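Local coordinates for dihydrodipicolinate synthase (Agrobacterium tumefaciens, PDB 3B4U), which probably catalyses the aldolase-type condensation of pyruvate with aspartate semialdehyde, the first step committed to lysine synthesis, at residues B[91-105]-B[125-139]. Numbering follows the deposited sequence.
Sequences SAEALNAGARNILLA and VFSKIGKDARDILVY
Ile102 to Leu104 pair in parallel with Ile136 to Val138, neighbouring strands of a TIM barrel joined by the beta-alpha-beta crossover through helix 115-129. Four backbone hydrogen bonds stitch them: Ile102 N to Asp135 O, Leu137 N to Ile102 O (2.8 Å), Leu104 N to Leu137 O and Tyr139 N to Leu104 O, the last coming from well above the carbonyl plane. The other edge of strand 101-104 hydrogen-bonds to strand 75-79.

At the N-terminal end of the strands, Arg134 donates to two carbonyl oxygens where the chain leaves helix 84-96. Its stretched-out side chain runs past Leu95 in the opposite sense, and Leu95 CD2 sits over the centre of one guanidinium face, 3.6 Å from Arg134 CZ. Arg134 NH1 and NH2 grip Ala99 O end-on, at 2.9 and 2.8 Å, while NH2 also reaches a lone pair of Leu95 O, which already accepts from Gly98 N in the Schellman motif closing the helix. A salt bridge from Arg134 NH1 to Asp135 OD2 (2.8 Å) further fixes the guanidinium's rotation. A water donates to Arg100 O and, weakly, to the same carboxylate oxygen.

Between strand and helix, Leu104 CD2 meets Phe126 CE1; between the two helices, Ile129 CD1 packs on Ser91 CB, whose hydroxyl bonds to Ala87 O. Facing the barrel interior, Tyr139 bonds through OH to Thr46, and Leu103 CD2 makes a CH-pi contact 3.9 Å from the centroid of the Tyr139 ring.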
loop_
_atom_site.group_PDB
_atom_site.type_symbol
_atom_site.label_atom_id
_atom_site.label_comp_id
_atom_site.label_asym_id
_atom_site.label_seq_id
_atom_site.Cartn_x
_atom_site.Cartn_y
_atom_site.Cartn_z
ATOM N N SER B 91 1.541 -13.786 7.016
ATOM C CA SER B 91 1.763 -14.015 8.455
ATOM C C SER B 91 1.775 -15.503 8.767
ATOM O O SER B 91 2.669 -15.978 9.477
ATOM C CB SER B 91 0.695 -13.322 9.268
ATOM O OG SER B 91 0.740 -11.908 9.141
ATOM N N ALA B 92 0.777 -16.232 8.277
ATOM C CA ALA B 92 0.699 -17.671 8.550
ATOM C C ALA B 92 1.918 -18.412 8.032
ATOM O O ALA B 92 2.442 -19.308 8.698
ATOM C CB ALA B 92 -0.599 -18.253 7.976
ATOM N N GLU B 93 2.388 -18.059 6.861
ATOM C CA GLU B 93 3.548 -18.739 6.291
ATOM C C GLU B 93 4.779 -18.552 7.167
ATOM O O GLU B 93 5.458 -19.480 7.461
ATOM C CB GLU B 93 3.868 -18.192 4.909
ATOM C CG GLU B 93 2.926 -18.609 3.847
ATOM C CD GLU B 93 3.155 -17.834 2.565
ATOM O OE1 GLU B 93 4.318 -17.552 2.305
ATOM O OE2 GLU B 93 2.194 -17.579 1.864
ATOM N N ALA B 94 5.028 -17.324 7.614
ATOM C CA ALA B 94 6.189 -17.048 8.454
ATOM C C ALA B 94 6.048 -17.706 9.815
ATOM O O ALA B 94 7.006 -18.294 10.343
ATOM C CB ALA B 94 6.438 -15.544 8.562
ATOM N N LEU B 95 4.860 -17.642 10.406
ATOM C CA LEU B 95 4.654 -18.257 11.715
ATOM C C LEU B 95 4.803 -19.770 11.648
ATOM O O LEU B 95 5.395 -20.366 12.537
ATOM C CB LEU B 95 3.281 -17.895 12.275
ATOM C CG LEU B 95 3.094 -16.422 12.694
ATOM C CD1 LEU B 95 1.656 -16.182 13.098
ATOM C CD2 LEU B 95 4.086 -15.993 13.797
ATOM N N ASN B 96 4.315 -20.388 10.573
ATOM C CA ASN B 96 4.433 -21.837 10.392
ATOM C C ASN B 96 5.881 -22.240 10.228
ATOM O O ASN B 96 6.289 -23.332 10.640
ATOM C CB ASN B 96 3.632 -22.284 9.162
ATOM C CG ASN B 96 3.860 -23.748 8.824
ATOM O OD1 ASN B 96 4.495 -24.079 7.825
ATOM N ND2 ASN B 96 3.360 -24.616 9.674
ATOM N N ALA B 97 6.682 -21.386 9.621
ATOM C CA ALA B 97 8.116 -21.599 9.461
ATOM C C ALA B 97 8.897 -21.401 10.755
ATOM O O ALA B 97 10.084 -21.723 10.820
ATOM C CB ALA B 97 8.676 -20.696 8.385
ATOM N N GLY B 98 8.257 -20.870 11.785
ATOM C CA GLY B 98 8.891 -20.686 13.080
ATOM C C GLY B 98 9.403 -19.272 13.360
ATOM O O GLY B 98 10.131 -19.086 14.317
ATOM N N ALA B 99 8.996 -18.271 12.582
ATOM C CA ALA B 99 9.463 -16.913 12.806
ATOM C C ALA B 99 9.167 -16.481 14.208
ATOM O O ALA B 99 8.140 -16.831 14.794
ATOM C CB ALA B 99 8.817 -15.961 11.809
ATOM N N ARG B 100 10.060 -15.669 14.764
ATOM C CA ARG B 100 9.883 -15.145 16.114
ATOM C C ARG B 100 8.621 -14.302 16.231
ATOM O O ARG B 100 7.890 -14.372 17.225
ATOM C CB ARG B 100 11.097 -14.271 16.491
ATOM C CG ARG B 100 11.164 -14.029 17.967
ATOM C CD ARG B 100 12.006 -12.850 18.377
ATOM N NE ARG B 100 12.157 -12.758 19.848
ATOM C CZ ARG B 100 11.248 -12.322 20.722
ATOM N NH1 ARG B 100 10.072 -11.870 20.365
ATOM N NH2 ARG B 100 11.539 -12.330 22.018
ATOM N N ASN B 101 8.399 -13.467 15.216
ATOM C CA ASN B 101 7.310 -12.514 15.228
ATOM C C ASN B 101 6.961 -12.146 13.804
ATOM O O ASN B 101 7.774 -12.296 12.875
ATOM C CB ASN B 101 7.707 -11.162 15.921
ATOM C CG ASN B 101 7.926 -11.265 17.393
ATOM O OD1 ASN B 101 6.952 -11.234 18.197
ATOM N ND2 ASN B 101 9.155 -11.362 17.778
ATOM N N ILE B 102 5.752 -11.608 13.653
ATOM C CA ILE B 102 5.370 -10.819 12.502
ATOM C C ILE B 102 5.392 -9.344 12.901
ATOM O O ILE B 102 4.894 -8.994 13.954
ATOM C CB ILE B 102 3.930 -11.176 12.058
ATOM C CG1 ILE B 102 3.756 -12.690 11.844
ATOM C CG2 ILE B 102 3.550 -10.389 10.781
ATOM C CD1 ILE B 102 4.720 -13.305 10.852
ATOM N N LEU B 103 5.942 -8.486 12.042
ATOM C CA LEU B 103 5.813 -7.038 12.176
ATOM C C LEU B 103 4.734 -6.639 11.207
ATOM O O LEU B 103 4.969 -6.595 9.999
ATOM C CB LEU B 103 7.140 -6.364 11.875
ATOM C CG LEU B 103 7.080 -4.834 11.898
ATOM C CD1 LEU B 103 6.733 -4.310 13.296
ATOM C CD2 LEU B 103 8.404 -4.234 11.408
ATOM N N LEU B 104 3.534 -6.411 11.722
ATOM C CA LEU B 104 2.351 -6.234 10.901
ATOM C C LEU B 104 1.911 -4.788 10.848
ATOM O O LEU B 104 1.452 -4.210 11.832
ATOM C CB LEU B 104 1.217 -7.103 11.443
ATOM C CG LEU B 104 -0.085 -7.095 10.652
ATOM C CD1 LEU B 104 0.078 -7.625 9.229
ATOM C CD2 LEU B 104 -1.162 -7.877 11.405
ATOM N N ALA B 105 2.015 -4.208 9.661
ATOM C CA ALA B 105 1.495 -2.881 9.431
ATOM C C ALA B 105 -0.014 -2.937 9.245
ATOM O O ALA B 105 -0.538 -3.905 8.720
ATOM C CB ALA B 105 2.142 -2.234 8.198
ATOM N N VAL B 125 -7.775 -10.454 10.132
ATOM C CA VAL B 125 -6.481 -11.074 9.812
ATOM C C VAL B 125 -6.186 -12.206 10.797
ATOM O O VAL B 125 -5.830 -13.303 10.375
ATOM C CB VAL B 125 -5.337 -10.026 9.817
ATOM C CG1 VAL B 125 -3.966 -10.702 9.701
ATOM C CG2 VAL B 125 -5.539 -9.048 8.669
ATOM N N PHE B 126 -6.362 -11.964 12.076
ATOM C CA PHE B 126 -6.061 -12.968 13.089
ATOM C C PHE B 126 -6.968 -14.188 12.943
ATOM O O PHE B 126 -6.488 -15.326 13.049
ATOM C CB PHE B 126 -6.152 -12.377 14.494
ATOM C CG PHE B 126 -5.252 -11.194 14.734
ATOM C CD1 PHE B 126 -4.092 -10.960 13.977
ATOM C CD2 PHE B 126 -5.594 -10.275 15.691
ATOM C CE1 PHE B 126 -3.331 -9.841 14.178
ATOM C CE2 PHE B 126 -4.835 -9.158 15.906
ATOM C CZ PHE B 126 -3.688 -8.954 15.148
ATOM N N SER B 127 -8.253 -13.962 12.683
ATOM C CA SER B 127 -9.191 -15.066 12.460
ATOM C C SER B 127 -8.776 -15.899 11.270
ATOM O O SER B 127 -8.881 -17.135 11.301
ATOM C CB SER B 127 -10.604 -14.525 12.243
ATOM O OG SER B 127 -11.509 -15.593 11.997
ATOM N N LYS B 128 -8.359 -15.247 10.187
ATOM C CA LYS B 128 -7.946 -15.928 8.985
ATOM C C LYS B 128 -6.647 -16.716 9.181
ATOM O O LYS B 128 -6.509 -17.833 8.672
ATOM C CB LYS B 128 -7.816 -14.922 7.848
ATOM C CG LYS B 128 -7.536 -15.558 6.516
ATOM C CD LYS B 128 -8.670 -16.445 6.049
ATOM C CE LYS B 128 -8.484 -16.885 4.599
ATOM N NZ LYS B 128 -9.686 -17.636 4.124
ATOM N N ILE B 129 -5.694 -16.170 9.925
ATOM C CA ILE B 129 -4.483 -16.949 10.268
ATOM C C ILE B 129 -4.896 -18.233 10.991
ATOM O O ILE B 129 -4.377 -19.324 10.693
ATOM C CB ILE B 129 -3.506 -16.143 11.133
ATOM C CG1 ILE B 129 -2.922 -14.951 10.355
ATOM C CG2 ILE B 129 -2.362 -17.037 11.633
ATOM C CD1 ILE B 129 -2.236 -13.965 11.214
ATOM N N GLY B 130 -5.842 -18.097 11.912
ATOM C CA GLY B 130 -6.385 -19.218 12.661
ATOM C C GLY B 130 -5.697 -19.446 13.981
ATOM O O GLY B 130 -5.054 -18.555 14.562
ATOM N N LYS B 131 -5.798 -20.696 14.421
ATOM C CA LYS B 131 -5.415 -21.065 15.759
ATOM C C LYS B 131 -3.938 -20.869 16.036
ATOM O O LYS B 131 -3.538 -20.728 17.178
ATOM C CB LYS B 131 -5.854 -22.518 16.054
ATOM C CG LYS B 131 -5.100 -23.570 15.270
ATOM C CD LYS B 131 -5.624 -24.989 15.548
ATOM C CE LYS B 131 -4.832 -26.002 14.743
ATOM N NZ LYS B 131 -5.229 -27.433 15.018
ATOM N N ASP B 132 -3.140 -20.919 14.987
ATOM C CA ASP B 132 -1.705 -20.734 15.082
ATOM C C ASP B 132 -1.222 -19.280 15.240
ATOM O O ASP B 132 -0.038 -19.039 15.400
ATOM C CB ASP B 132 -1.061 -21.296 13.804
ATOM C CG ASP B 132 -1.287 -22.799 13.612
ATOM O OD1 ASP B 132 -1.381 -23.549 14.615
ATOM O OD2 ASP B 132 -1.346 -23.218 12.432
ATOM N N ALA B 133 -2.108 -18.305 15.147
ATOM C CA ALA B 133 -1.722 -16.904 15.278
ATOM C C ALA B 133 -1.027 -16.698 16.598
ATOM O O ALA B 133 -1.491 -17.171 17.648
ATOM C CB ALA B 133 -2.968 -16.044 15.182
ATOM N N ARG B 134 0.070 -15.947 16.565
ATOM C CA ARG B 134 0.871 -15.677 17.761
ATOM C C ARG B 134 1.820 -14.539 17.392
ATOM O O ARG B 134 2.122 -14.353 16.217
ATOM C CB ARG B 134 1.706 -16.899 18.190
ATOM C CG ARG B 134 2.627 -17.403 17.094
ATOM C CD ARG B 134 3.523 -18.564 17.529
ATOM N NE ARG B 134 4.392 -19.000 16.444
ATOM C CZ ARG B 134 5.538 -18.420 16.086
ATOM N NH1 ARG B 134 6.018 -17.371 16.748
ATOM N NH2 ARG B 134 6.151 -18.845 15.004
ATOM N N ASP B 135 2.311 -13.822 18.395
ATOM C CA ASP B 135 3.577 -13.078 18.256
ATOM C C ASP B 135 3.534 -12.003 17.202
ATOM O O ASP B 135 4.518 -11.758 16.514
ATOM C CB ASP B 135 4.738 -14.065 18.093
ATOM C CG ASP B 135 4.855 -15.002 19.291
ATOM O OD1 ASP B 135 4.578 -14.533 20.411
ATOM O OD2 ASP B 135 5.227 -16.172 19.115
ATOM N N ILE B 136 2.404 -11.319 17.117
ATOM C CA ILE B 136 2.235 -10.200 16.200
ATOM C C ILE B 136 2.626 -8.900 16.896
ATOM O O ILE B 136 2.084 -8.572 17.967
ATOM C CB ILE B 136 0.778 -10.071 15.741
ATOM C CG1 ILE B 136 0.217 -11.386 15.192
ATOM C CG2 ILE B 136 0.639 -8.955 14.729
ATOM C CD1 ILE B 136 0.886 -11.907 14.063
ATOM N N LEU B 137 3.557 -8.193 16.266
ATOM C CA LEU B 137 3.951 -6.852 16.670
ATOM C C LEU B 137 3.272 -5.887 15.725
ATOM O O LEU B 137 3.533 -5.898 14.514
ATOM C CB LEU B 137 5.467 -6.681 16.536
ATOM C CG LEU B 137 6.288 -7.727 17.289
ATOM C CD1 LEU B 137 7.769 -7.611 16.888
ATOM C CD2 LEU B 137 6.103 -7.611 18.792
ATOM N N VAL B 138 2.354 -5.043 16.199
ATOM C CA VAL B 138 1.674 -4.119 15.304
ATOM C C VAL B 138 2.555 -2.897 15.075
ATOM O O VAL B 138 3.210 -2.387 15.979
ATOM C CB VAL B 138 0.253 -3.779 15.818
ATOM C CG1 VAL B 138 -0.599 -5.042 15.798
ATOM C CG2 VAL B 138 0.257 -3.109 17.164
ATOM N N TYR B 139 2.554 -2.427 13.832
ATOM C CA TYR B 139 3.569 -1.452 13.376
ATOM C C TYR B 139 2.958 -0.067 13.234
ATOM O O TYR B 139 2.131 0.172 12.358
ATOM C CB TYR B 139 4.140 -1.948 12.042
ATOM C CG TYR B 139 5.388 -1.291 11.527
ATOM C CD1 TYR B 139 6.190 -0.435 12.280
ATOM C CD2 TYR B 139 5.802 -1.577 10.227
ATOM C CE1 TYR B 139 7.375 0.098 11.741
ATOM C CE2 TYR B 139 6.985 -1.090 9.709
ATOM C CZ TYR B 139 7.762 -0.261 10.478
ATOM O OH TYR B 139 8.909 0.259 9.922
HETATM O O HOH W 1 1.879 -24.229 11.896
HETATM O O HOH W 2 8.247 -16.040 19.281
#